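Uncharacterized protein (Enterococcus faecalis, PDB 3CLQ) is of unknown function but belongs to the AllG family, named for a subunit of oxamate carbamoyltransferase, and may take part in carbamoyl transfer. Local coordinates at residues 269-280 with 408-419. Residues are numbered along the deposited sequence; the frame is centred on the assembly and turned at random.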
# COMPACT_ATOMS: atom_id res chain seq x y z
N ILE B 269 32.22 4.05 0.19
CA ILE B 269 31.68 3.14 -0.79
C ILE B 269 32.65 2.00 -1.07
O ILE B 269 33.81 2.08 -0.72
CB ILE B 269 31.35 3.88 -2.09
CG1 ILE B 269 32.62 4.34 -2.78
CG2 ILE B 269 30.43 5.05 -1.79
CD1 ILE B 269 32.42 4.84 -4.19
N ARG B 270 32.13 0.94 -1.68
CA ARG B 270 32.93 -0.18 -2.12
C ARG B 270 32.60 -0.39 -3.59
O ARG B 270 31.48 -0.07 -4.00
CB ARG B 270 32.57 -1.41 -1.31
CG ARG B 270 32.69 -1.14 0.18
CD ARG B 270 32.71 -2.42 0.94
NE ARG B 270 31.46 -3.12 0.70
CZ ARG B 270 31.16 -4.32 1.19
NH1 ARG B 270 32.04 -4.98 1.95
NH2 ARG B 270 29.98 -4.84 0.90
N VAL B 271 33.55 -0.86 -4.39
CA VAL B 271 33.22 -1.19 -5.76
C VAL B 271 33.59 -2.63 -6.08
O VAL B 271 34.54 -3.18 -5.54
CB VAL B 271 33.79 -0.19 -6.79
CG1 VAL B 271 33.59 1.24 -6.29
CG2 VAL B 271 35.27 -0.44 -7.07
N SER B 272 32.78 -3.24 -6.93
CA SER B 272 32.82 -4.67 -7.11
C SER B 272 34.21 -5.10 -7.52
O SER B 272 34.78 -6.00 -6.93
CB SER B 272 31.81 -5.07 -8.16
OG SER B 272 31.86 -6.48 -8.36
N GLY B 273 34.77 -4.43 -8.52
CA GLY B 273 36.06 -4.82 -9.07
C GLY B 273 37.25 -4.58 -8.16
O GLY B 273 38.38 -4.94 -8.49
N ILE B 274 37.00 -3.94 -7.02
CA ILE B 274 38.05 -3.67 -6.05
C ILE B 274 37.96 -4.75 -4.98
O ILE B 274 38.97 -5.27 -4.54
CB ILE B 274 37.92 -2.26 -5.42
CG1 ILE B 274 39.21 -1.90 -4.73
CG2 ILE B 274 36.80 -2.22 -4.35
CD1 ILE B 274 40.44 -2.39 -5.47
N GLY B 275 36.74 -5.07 -4.56
CA GLY B 275 36.50 -6.23 -3.71
C GLY B 275 36.70 -6.08 -2.21
O GLY B 275 37.20 -5.05 -1.73
N GLY B 276 36.28 -7.11 -1.47
CA GLY B 276 36.47 -7.19 -0.02
C GLY B 276 35.92 -6.01 0.76
O GLY B 276 34.82 -5.52 0.48
N ASN B 277 36.70 -5.57 1.74
CA ASN B 277 36.34 -4.43 2.56
C ASN B 277 37.27 -3.25 2.30
O ASN B 277 37.59 -2.49 3.21
CB ASN B 277 36.29 -4.81 4.05
CG ASN B 277 35.20 -5.85 4.35
OD1 ASN B 277 34.13 -5.84 3.73
ND2 ASN B 277 35.45 -6.73 5.31
N HIS B 278 37.70 -3.11 1.05
CA HIS B 278 38.44 -1.93 0.59
C HIS B 278 37.48 -0.73 0.47
O HIS B 278 36.56 -0.74 -0.36
CB HIS B 278 39.14 -2.21 -0.74
CG HIS B 278 40.32 -1.34 -0.99
ND1 HIS B 278 40.23 0.04 -1.13
CD2 HIS B 278 41.64 -1.63 -1.09
CE1 HIS B 278 41.43 0.55 -1.33
NE2 HIS B 278 42.30 -0.44 -1.31
N TRP B 279 37.68 0.29 1.30
CA TRP B 279 36.74 1.41 1.42
C TRP B 279 37.29 2.65 0.75
O TRP B 279 38.46 2.93 0.84
CB TRP B 279 36.52 1.76 2.90
CG TRP B 279 35.75 0.77 3.65
CD1 TRP B 279 36.24 -0.21 4.46
CD2 TRP B 279 34.32 0.64 3.69
NE1 TRP B 279 35.21 -0.94 5.00
CE2 TRP B 279 34.02 -0.44 4.54
CE3 TRP B 279 33.26 1.33 3.08
CZ2 TRP B 279 32.70 -0.85 4.80
CZ3 TRP B 279 31.97 0.93 3.35
CH2 TRP B 279 31.70 -0.15 4.19
N PHE B 280 36.43 3.41 0.09
CA PHE B 280 36.80 4.71 -0.43
C PHE B 280 35.95 5.72 0.28
O PHE B 280 34.72 5.59 0.32
CB PHE B 280 36.57 4.75 -1.93
CG PHE B 280 37.46 3.81 -2.68
CD1 PHE B 280 38.74 4.18 -3.02
CD2 PHE B 280 37.03 2.53 -2.99
CE1 PHE B 280 39.58 3.30 -3.69
CE2 PHE B 280 37.86 1.64 -3.66
CZ PHE B 280 39.14 2.03 -4.01
N VAL B 408 35.33 10.50 -3.73
CA VAL B 408 35.27 9.08 -3.48
C VAL B 408 35.28 8.26 -4.79
O VAL B 408 35.88 7.19 -4.84
CB VAL B 408 34.09 8.78 -2.55
CG1 VAL B 408 33.09 7.84 -3.20
CG2 VAL B 408 34.61 8.28 -1.22
N PHE B 409 34.67 8.81 -5.84
CA PHE B 409 34.65 8.17 -7.16
C PHE B 409 35.98 8.28 -7.92
O PHE B 409 36.43 7.31 -8.54
CB PHE B 409 33.50 8.75 -7.98
CG PHE B 409 32.14 8.46 -7.39
CD1 PHE B 409 31.42 7.33 -7.77
CD2 PHE B 409 31.60 9.28 -6.41
CE1 PHE B 409 30.19 7.06 -7.22
CE2 PHE B 409 30.36 9.02 -5.86
CZ PHE B 409 29.65 7.91 -6.26
N ASN B 410 36.61 9.45 -7.88
CA ASN B 410 37.95 9.62 -8.43
C ASN B 410 38.92 8.57 -7.92
O ASN B 410 39.67 7.98 -8.70
CB ASN B 410 38.50 11.00 -8.07
CG ASN B 410 37.89 12.09 -8.90
OD1 ASN B 410 38.59 12.74 -9.66
ND2 ASN B 410 36.59 12.31 -8.77
N GLU B 411 38.93 8.33 -6.61
CA GLU B 411 39.87 7.39 -6.04
C GLU B 411 39.53 6.00 -6.56
O GLU B 411 40.40 5.26 -7.04
CB GLU B 411 39.82 7.46 -4.52
CG GLU B 411 39.84 8.90 -4.01
CD GLU B 411 39.96 9.01 -2.49
OE1 GLU B 411 40.41 10.08 -2.02
OE2 GLU B 411 39.63 8.05 -1.77
N ALA B 412 38.26 5.66 -6.51
CA ALA B 412 37.77 4.41 -7.09
C ALA B 412 38.44 4.13 -8.44
O ALA B 412 39.08 3.10 -8.62
CB ALA B 412 36.32 4.49 -7.26
N LEU B 413 38.29 5.06 -9.37
CA LEU B 413 38.81 4.88 -10.72
C LEU B 413 40.30 4.64 -10.73
O LEU B 413 40.81 3.86 -11.53
CB LEU B 413 38.54 6.11 -11.59
CG LEU B 413 38.90 5.88 -13.06
CD1 LEU B 413 37.78 5.09 -13.73
CD2 LEU B 413 39.19 7.19 -13.81
N LYS B 414 41.01 5.36 -9.87
CA LYS B 414 42.46 5.27 -9.84
C LYS B 414 42.88 3.91 -9.27
O LYS B 414 43.82 3.28 -9.75
CB LYS B 414 43.04 6.44 -9.04
CG LYS B 414 44.53 6.59 -9.17
CD LYS B 414 45.04 7.62 -8.18
CE LYS B 414 46.55 7.56 -8.03
NZ LYS B 414 47.28 8.21 -9.17
N ALA B 415 42.14 3.44 -8.28
CA ALA B 415 42.40 2.12 -7.73
C ALA B 415 42.09 1.02 -8.76
O ALA B 415 42.80 0.01 -8.85
CB ALA B 415 41.58 1.92 -6.47
N LEU B 416 41.04 1.22 -9.55
CA LEU B 416 40.71 0.35 -10.67
C LEU B 416 41.80 0.30 -11.74
O LEU B 416 42.40 -0.74 -11.96
CB LEU B 416 39.39 0.78 -11.28
CG LEU B 416 38.16 0.35 -10.47
CD1 LEU B 416 36.93 1.10 -10.98
CD2 LEU B 416 37.95 -1.17 -10.52
N VAL B 417 42.07 1.42 -12.41
CA VAL B 417 43.14 1.44 -13.39
C VAL B 417 44.41 0.78 -12.88
O VAL B 417 45.28 0.40 -13.67
CB VAL B 417 43.48 2.88 -13.92
CG1 VAL B 417 42.23 3.71 -14.14
CG2 VAL B 417 44.45 3.61 -12.99
N ALA B 418 44.54 0.63 -11.56
CA ALA B 418 45.77 0.06 -11.00
C ALA B 418 45.66 -1.45 -10.75
O ALA B 418 46.66 -2.14 -10.54
CB ALA B 418 46.19 0.80 -9.72
N THR B 419 44.43 -1.96 -10.79
CA THR B 419 44.15 -3.37 -10.55
C THR B 419 44.05 -4.10 -11.89
O THR B 419 44.69 -5.12 -12.11
CB THR B 419 42.81 -3.51 -9.76
OG1 THR B 419 42.96 -2.90 -8.47
CG2 THR B 419 42.32 -4.99 -9.62
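The hairpin that joins Ile269 to Phe280 packs on helix 408-419. The axes of strand 269-271 and the helix come within 9.8 Å and run in the same general direction, 28° apart. Ile269 and Phe280 form a hydrogen-bonded antiparallel pair, Ile269 N to Phe280 O and Phe280 N to Ile269 O. One face of the Phe280 ring is turned to Ala412, and its edge meets Ala415. Ala412 CA sits over the ring centre, 4.1 Å from the centroid, in a CH-pi contact. Ala415 CB is 3.5 Å from Phe280 CZ. Phe280 CG lies anti to its own carbonyl carbon (chi1 -65°), which directs the ring to the helix. Glu411 runs past it in the opposite direction, and Glu411 CB is 3.8 Å from Phe280 CD1. Ile269 and Val408 meet tip to tip, Ile269 CD1 to Val408 CG1 (3.2 Å). Ile269 CD1 also lies over one face of the Phe409 ring. Val271 CG1 is 4.4 Å from Ala412 CB. At the far end Ile274 CD1 lies against Thr419 OG1, which hydrogen-bonds to Ala415 O (2.9 Å). The arrangement is alpha/beta layer packing: the C-terminal helix packs on one face of the edge hairpin of an antiparallel sheet.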